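Local structure of RmpA (Streptococcus mutans, 3BJV) at residues L17-W22 and V83-P88; L60-A65 and D93-Q98. The protein probably serves as the cytoplasmic IIA component of an ascorbate-specific phosphotransferase system, relaying phosphate for sugar uptake across the membrane. One frame throughout, in Å; residues are numbered along the deposited sequence.

Both contacts belong to one mixed beta sheet, and their centres lie about 12 Å apart. Interaction 1 joins the end of strand 13-17 in parallel to strand 79-85; interaction 2 joins strand 63-65 in parallel to the start of strand 96-104. Strands 79-85 and 96-104 run antiparallel beside each other, and a probable backbone hydrogen bond from Leu85 N to Gln98 O (2.9 Å) ties the two contacts directly. Along the chain the segments alternate, in the order 17-22, 60-65, 83-88, 93-98. Strands that precede (13-17) and follow (63-65, 79-85, 96-104) helices 22-36 and 42-54 in sequence thus meet in one sheet within a single IIA domain.

Interaction 1: L17-W22 and V83-P88; sequences LTAKDW and VTLTEP
Leu17 and Leu85 sit side by side as a parallel bridge pair, and Leu17 bonds through its N and O to the residues flanking Leu85, Thr84 and Thr86. Leu17 N donates a hydrogen bond to Thr84 O over 3.0 Å, lying in the carbonyl plane with a nearly straight N-H...O angle of 165°. The return bond, Thr86 N to Leu17 O at 2.9 Å, is more bent, at 137°. Leu17 O also receives a CA-H...O contact from Leu85 CA at 3.1 Å, which gives this carbonyl two donors.

Beyond the bridge, the hydroxyls of Thr18 and Thr86 meet in a hydrogen bond, OG1 to OG1 at 3.0 Å, on an exposed edge. On Thr86 the hydroxyl stands between its own backbone N and carbonyl carbon (chi1 53°), a setting that turns OG1 to Thr18 OG1. The apolar side is carried by Leu85, whose CD2 branch reaches the methyl of Ala19 at 3.7 Å. A looser touch, Leu17 CD1 to Val83 CG1 at 4.4 Å, extends it along the strand.

In the next shell, Leu17 and Ala19 both rest on Leu28 of helix 22-36, while Val83 and Leu85 pack against Leu100 of the neighbouring strand. Thr84 OG1 is hydrogen-bonded to Gly16 N, adding a side-chain tie between the two strands. Asp21 is the N-cap of the following helix, its OD1 accepting from Glu24 N. The whole is a parallel strand pairing at the point where strand 13-17 passes into helix 22-36, an arrangement characteristic of the alpha/beta sandwich of this IIA protein.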
loop_
_atom_site.group_PDB
_atom_site.type_symbol
_atom_site.label_atom_id
_atom_site.label_comp_id
_atom_site.label_asym_id
_atom_site.label_seq_id
_atom_site.Cartn_x
_atom_site.Cartn_y
_atom_site.Cartn_z
ATOM N N LEU A 17 -10.001 -19.291 14.723
ATOM C CA LEU A 17 -9.405 -19.069 16.021
ATOM C C LEU A 17 -10.225 -18.087 16.814
ATOM O O LEU A 17 -10.952 -17.308 16.254
ATOM C CB LEU A 17 -7.941 -18.593 15.876
ATOM C CG LEU A 17 -6.981 -19.533 15.106
ATOM C CD1 LEU A 17 -5.543 -19.089 15.317
ATOM C CD2 LEU A 17 -7.150 -20.995 15.556
ATOM N N THR A 18 -10.087 -18.129 18.125
ATOM C CA THR A 18 -10.821 -17.240 19.010
ATOM C C THR A 18 -9.804 -16.345 19.757
ATOM O O THR A 18 -8.853 -16.864 20.343
ATOM C CB THR A 18 -11.717 -18.056 20.019
ATOM O OG1 THR A 18 -12.627 -18.880 19.267
ATOM C CG2 THR A 18 -12.553 -17.130 20.919
ATOM N N ALA A 19 -10.031 -15.021 19.728
ATOM C CA ALA A 19 -9.202 -14.052 20.408
ATOM C C ALA A 19 -10.130 -13.201 21.249
ATOM O O ALA A 19 -11.213 -12.859 20.801
ATOM C CB ALA A 19 -8.468 -13.179 19.392
ATOM N N LYS A 20 -9.721 -12.827 22.463
ATOM C CA LYS A 20 -10.601 -12.012 23.293
ATOM C C LYS A 20 -10.393 -10.566 22.973
ATOM O O LYS A 20 -11.285 -9.741 23.184
ATOM C CB LYS A 20 -10.368 -12.264 24.792
ATOM C CG LYS A 20 -11.128 -13.503 25.309
ATOM C CD LYS A 20 -10.550 -14.037 26.620
ATOM C CE LYS A 20 -11.464 -15.096 27.225
ATOM N NZ LYS A 20 -10.794 -15.681 28.408
ATOM N N ASP A 21 -9.208 -10.232 22.472
ATOM C CA ASP A 21 -8.955 -8.807 22.240
ATOM C C ASP A 21 -7.976 -8.633 21.106
ATOM O O ASP A 21 -7.498 -9.628 20.514
ATOM C CB ASP A 21 -8.454 -8.130 23.551
ATOM C CG ASP A 21 -7.132 -8.698 24.026
ATOM O OD1 ASP A 21 -6.250 -9.032 23.206
ATOM O OD2 ASP A 21 -6.941 -8.832 25.227
ATOM N N TRP A 22 -7.657 -7.385 20.824
ATOM C CA TRP A 22 -6.811 -7.067 19.718
ATOM C C TRP A 22 -5.365 -7.550 19.866
ATOM O O TRP A 22 -4.735 -7.947 18.850
ATOM C CB TRP A 22 -6.900 -5.587 19.358
ATOM C CG TRP A 22 -6.183 -4.631 20.262
ATOM C CD1 TRP A 22 -6.730 -3.921 21.298
ATOM C CD2 TRP A 22 -4.774 -4.267 20.220
ATOM N NE1 TRP A 22 -5.756 -3.160 21.907
ATOM C CE2 TRP A 22 -4.557 -3.336 21.270
ATOM C CE3 TRP A 22 -3.687 -4.632 19.392
ATOM C CZ2 TRP A 22 -3.299 -2.735 21.507
ATOM C CZ3 TRP A 22 -2.438 -4.061 19.646
ATOM C CH2 TRP A 22 -2.252 -3.135 20.729
ATOM N N VAL A 83 -4.893 -15.493 9.455
ATOM C CA VAL A 83 -5.630 -15.984 10.599
ATOM C C VAL A 83 -7.066 -15.440 10.430
ATOM O O VAL A 83 -7.230 -14.260 10.092
ATOM C CB VAL A 83 -4.999 -15.432 11.908
ATOM C CG1 VAL A 83 -6.031 -15.383 13.067
ATOM C CG2 VAL A 83 -3.723 -16.227 12.328
ATOM N N THR A 84 -8.084 -16.272 10.675
ATOM C CA THR A 84 -9.483 -15.818 10.730
ATOM C C THR A 84 -10.006 -16.093 12.130
ATOM O O THR A 84 -9.663 -17.088 12.723
ATOM C CB THR A 84 -10.372 -16.570 9.745
ATOM O OG1 THR A 84 -10.295 -17.971 10.001
ATOM C CG2 THR A 84 -9.957 -16.290 8.260
ATOM N N LEU A 85 -10.764 -15.165 12.679
ATOM C CA LEU A 85 -11.406 -15.287 14.003
ATOM C C LEU A 85 -12.881 -15.751 13.889
ATOM O O LEU A 85 -13.550 -15.518 12.852
ATOM C CB LEU A 85 -11.362 -13.910 14.734
ATOM C CG LEU A 85 -9.957 -13.327 14.890
ATOM C CD1 LEU A 85 -10.075 -11.994 15.382
ATOM C CD2 LEU A 85 -9.163 -14.133 15.909
ATOM N N THR A 86 -13.404 -16.318 14.982
ATOM C CA THR A 86 -14.797 -16.750 15.000
ATOM C C THR A 86 -15.758 -15.587 15.300
ATOM O O THR A 86 -16.929 -15.613 14.887
ATOM C CB THR A 86 -15.004 -17.922 15.957
ATOM O OG1 THR A 86 -14.481 -17.581 17.249
ATOM C CG2 THR A 86 -14.275 -19.210 15.404
ATOM N N GLU A 87 -15.249 -14.568 16.004
ATOM C CA GLU A 87 -15.931 -13.307 16.232
ATOM C C GLU A 87 -14.927 -12.215 15.998
ATOM O O GLU A 87 -13.761 -12.417 16.278
ATOM C CB GLU A 87 -16.320 -13.226 17.682
ATOM C CG GLU A 87 -17.444 -14.131 17.955
ATOM C CD GLU A 87 -17.343 -14.732 19.313
ATOM O OE1 GLU A 87 -17.296 -13.920 20.293
ATOM O OE2 GLU A 87 -17.300 -16.013 19.358
ATOM N N PRO A 88 -15.372 -11.056 15.485
ATOM C CA PRO A 88 -14.532 -9.864 15.427
ATOM C C PRO A 88 -13.976 -9.415 16.774
ATOM O O PRO A 88 -14.528 -9.773 17.806
ATOM C CB PRO A 88 -15.472 -8.789 14.835
ATOM C CG PRO A 88 -16.862 -9.389 14.908
ATOM C CD PRO A 88 -16.673 -10.852 14.826
#

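Interaction 2: L60-A65 and D93-Q98; sequences LMPGMA and DGKEVQ
Gly63 and Val97 form the close part of this contact, a parallel bridge with their CA atoms 4.3 Å apart. Gln98 N donates to Gly63 O at 2.9 Å, with an N-H...O angle of 163°; the companion bond, Gly63 N to Glu96 O, is longer at 3.3 Å and more bent. Gly63 follows Pro62 in the type II turn from Met61 to Met64; at its backbone angles (phi 89°) a CB would be jammed against the carbonyl O of Pro62, which calls for glycine. Val97 CG1, anti to the backbone N (chi1 175°), packs closely on the carbonyl, 3.7 Å from Gly63 O, and makes a buried apolar contact with Ala65 CB at 4.1 Å.

Towards the loop ends the fit is looser. The Lys95 chain bends at its last two torsions, bringing NZ to 4.0 Å from Pro62 CG, a loose contact of the ammonium end with the ring, the two side chains crossing at a slant. Farther out, Asp93 OD1 accepts from Lys95 N, which lies above the carboxylate plane, in an Asx turn of the exposed loop before strand 96-104.

Pro152 and Gly156 of the second subunit pack on Pro62 and Lys95, respectively, so the loop side lies beside the dimer partner. Within the chain, Met64 faces Ile119 and Phe123 of helix 108-123 and Ile129 of helix 128-133, whereas Glu96 and Gln98 lie against Pro88 of strand 88-90.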
loop_
_atom_site.group_PDB
_atom_site.type_symbol
_atom_site.label_atom_id
_atom_site.label_comp_id
_atom_site.label_asym_id
_atom_site.label_seq_id
_atom_site.Cartn_x
_atom_site.Cartn_y
_atom_site.Cartn_z
ATOM N N LEU A 60 -6.583 -1.824 6.481
ATOM C CA LEU A 60 -6.802 -1.287 5.125
ATOM C C LEU A 60 -8.231 -1.042 4.704
ATOM O O LEU A 60 -8.520 -0.064 4.010
ATOM C CB LEU A 60 -6.149 -2.150 4.045
ATOM C CG LEU A 60 -4.680 -1.855 3.730
ATOM C CD1 LEU A 60 -4.390 -2.375 2.338
ATOM C CD2 LEU A 60 -4.222 -0.365 3.930
ATOM N N MET A 61 -9.104 -1.950 5.106
ATOM C CA MET A 61 -10.520 -1.848 4.840
ATOM C C MET A 61 -11.196 -2.510 6.014
ATOM O O MET A 61 -10.551 -3.278 6.715
ATOM C CB MET A 61 -10.883 -2.519 3.506
ATOM C CG MET A 61 -10.427 -3.985 3.281
ATOM S SD MET A 61 -11.020 -4.696 1.657
ATOM C CE MET A 61 -12.607 -5.463 2.086
ATOM N N PRO A 62 -12.500 -2.215 6.245
ATOM C CA PRO A 62 -13.122 -2.781 7.458
ATOM C C PRO A 62 -13.209 -4.303 7.416
ATOM O O PRO A 62 -13.355 -4.851 6.341
ATOM C CB PRO A 62 -14.510 -2.108 7.502
ATOM C CG PRO A 62 -14.365 -0.881 6.609
ATOM C CD PRO A 62 -13.462 -1.386 5.489
ATOM N N GLY A 63 -13.100 -4.950 8.578
ATOM C CA GLY A 63 -12.977 -6.390 8.681
ATOM C C GLY A 63 -11.546 -6.953 8.644
ATOM O O GLY A 63 -11.294 -8.033 9.180
ATOM N N MET A 64 -10.596 -6.276 8.019
ATOM C CA MET A 64 -9.262 -6.864 7.943
ATOM C C MET A 64 -8.103 -5.977 8.514
ATOM O O MET A 64 -8.203 -4.743 8.560
ATOM C CB MET A 64 -8.973 -7.349 6.508
ATOM C CG MET A 64 -8.647 -6.247 5.490
ATOM S SD MET A 64 -6.995 -5.460 5.685
ATOM C CE MET A 64 -5.958 -6.646 4.829
ATOM N N ALA A 65 -7.034 -6.630 8.958
ATOM C CA ALA A 65 -5.813 -5.986 9.377
ATOM C C ALA A 65 -4.639 -6.705 8.714
ATOM O O ALA A 65 -4.670 -7.925 8.561
ATOM C CB ALA A 65 -5.689 -6.063 10.890
ATOM N N ASP A 93 -8.963 2.132 17.660
ATOM C CA ASP A 93 -9.630 3.227 16.915
ATOM C C ASP A 93 -11.130 3.010 16.639
ATOM O O ASP A 93 -11.717 3.725 15.792
ATOM C CB ASP A 93 -8.902 3.500 15.580
ATOM C CG ASP A 93 -8.740 2.253 14.747
ATOM O OD1 ASP A 93 -9.238 1.177 15.171
ATOM O OD2 ASP A 93 -8.115 2.333 13.667
ATOM N N GLY A 94 -11.707 2.003 17.314
ATOM C CA GLY A 94 -13.100 1.562 17.125
ATOM C C GLY A 94 -13.324 0.602 15.969
ATOM O O GLY A 94 -14.446 0.249 15.659
ATOM N N LYS A 95 -12.257 0.190 15.295
ATOM C CA LYS A 95 -12.420 -0.638 14.097
ATOM C C LYS A 95 -12.510 -2.132 14.428
ATOM O O LYS A 95 -11.748 -2.668 15.244
ATOM C CB LYS A 95 -11.325 -0.325 13.098
ATOM C CG LYS A 95 -11.567 0.958 12.325
ATOM C CD LYS A 95 -10.399 1.294 11.359
ATOM C CE LYS A 95 -10.905 1.788 9.964
ATOM N NZ LYS A 95 -11.795 0.771 9.183
ATOM N N GLU A 96 -13.501 -2.789 13.843
ATOM C CA GLU A 96 -13.672 -4.232 14.024
ATOM C C GLU A 96 -12.890 -5.075 13.003
ATOM O O GLU A 96 -12.781 -4.682 11.835
ATOM C CB GLU A 96 -15.134 -4.594 14.067
ATOM C CG GLU A 96 -15.712 -4.382 15.470
ATOM C CD GLU A 96 -17.183 -4.770 15.553
ATOM O OE1 GLU A 96 -17.524 -5.770 16.256
ATOM O OE2 GLU A 96 -17.985 -4.093 14.884
ATOM N N VAL A 97 -12.307 -6.183 13.469
ATOM C CA VAL A 97 -11.468 -7.049 12.631
ATOM C C VAL A 97 -11.825 -8.473 12.836
ATOM O O VAL A 97 -11.982 -8.912 13.968
ATOM C CB VAL A 97 -9.911 -6.885 12.905
ATOM C CG1 VAL A 97 -9.120 -7.883 12.114
ATOM C CG2 VAL A 97 -9.477 -5.432 12.562
ATOM N N GLN A 98 -11.950 -9.195 11.728
ATOM C CA GLN A 98 -12.146 -10.628 11.769
ATOM C C GLN A 98 -11.102 -11.457 11.005
ATOM O O GLN A 98 -10.983 -12.644 11.215
ATOM C CB GLN A 98 -13.544 -10.983 11.309
ATOM C CG GLN A 98 -13.952 -12.296 11.925
ATOM C CD GLN A 98 -15.431 -12.589 11.782
ATOM O OE1 GLN A 98 -15.922 -13.585 12.325
ATOM N NE2 GLN A 98 -16.157 -11.703 11.072
#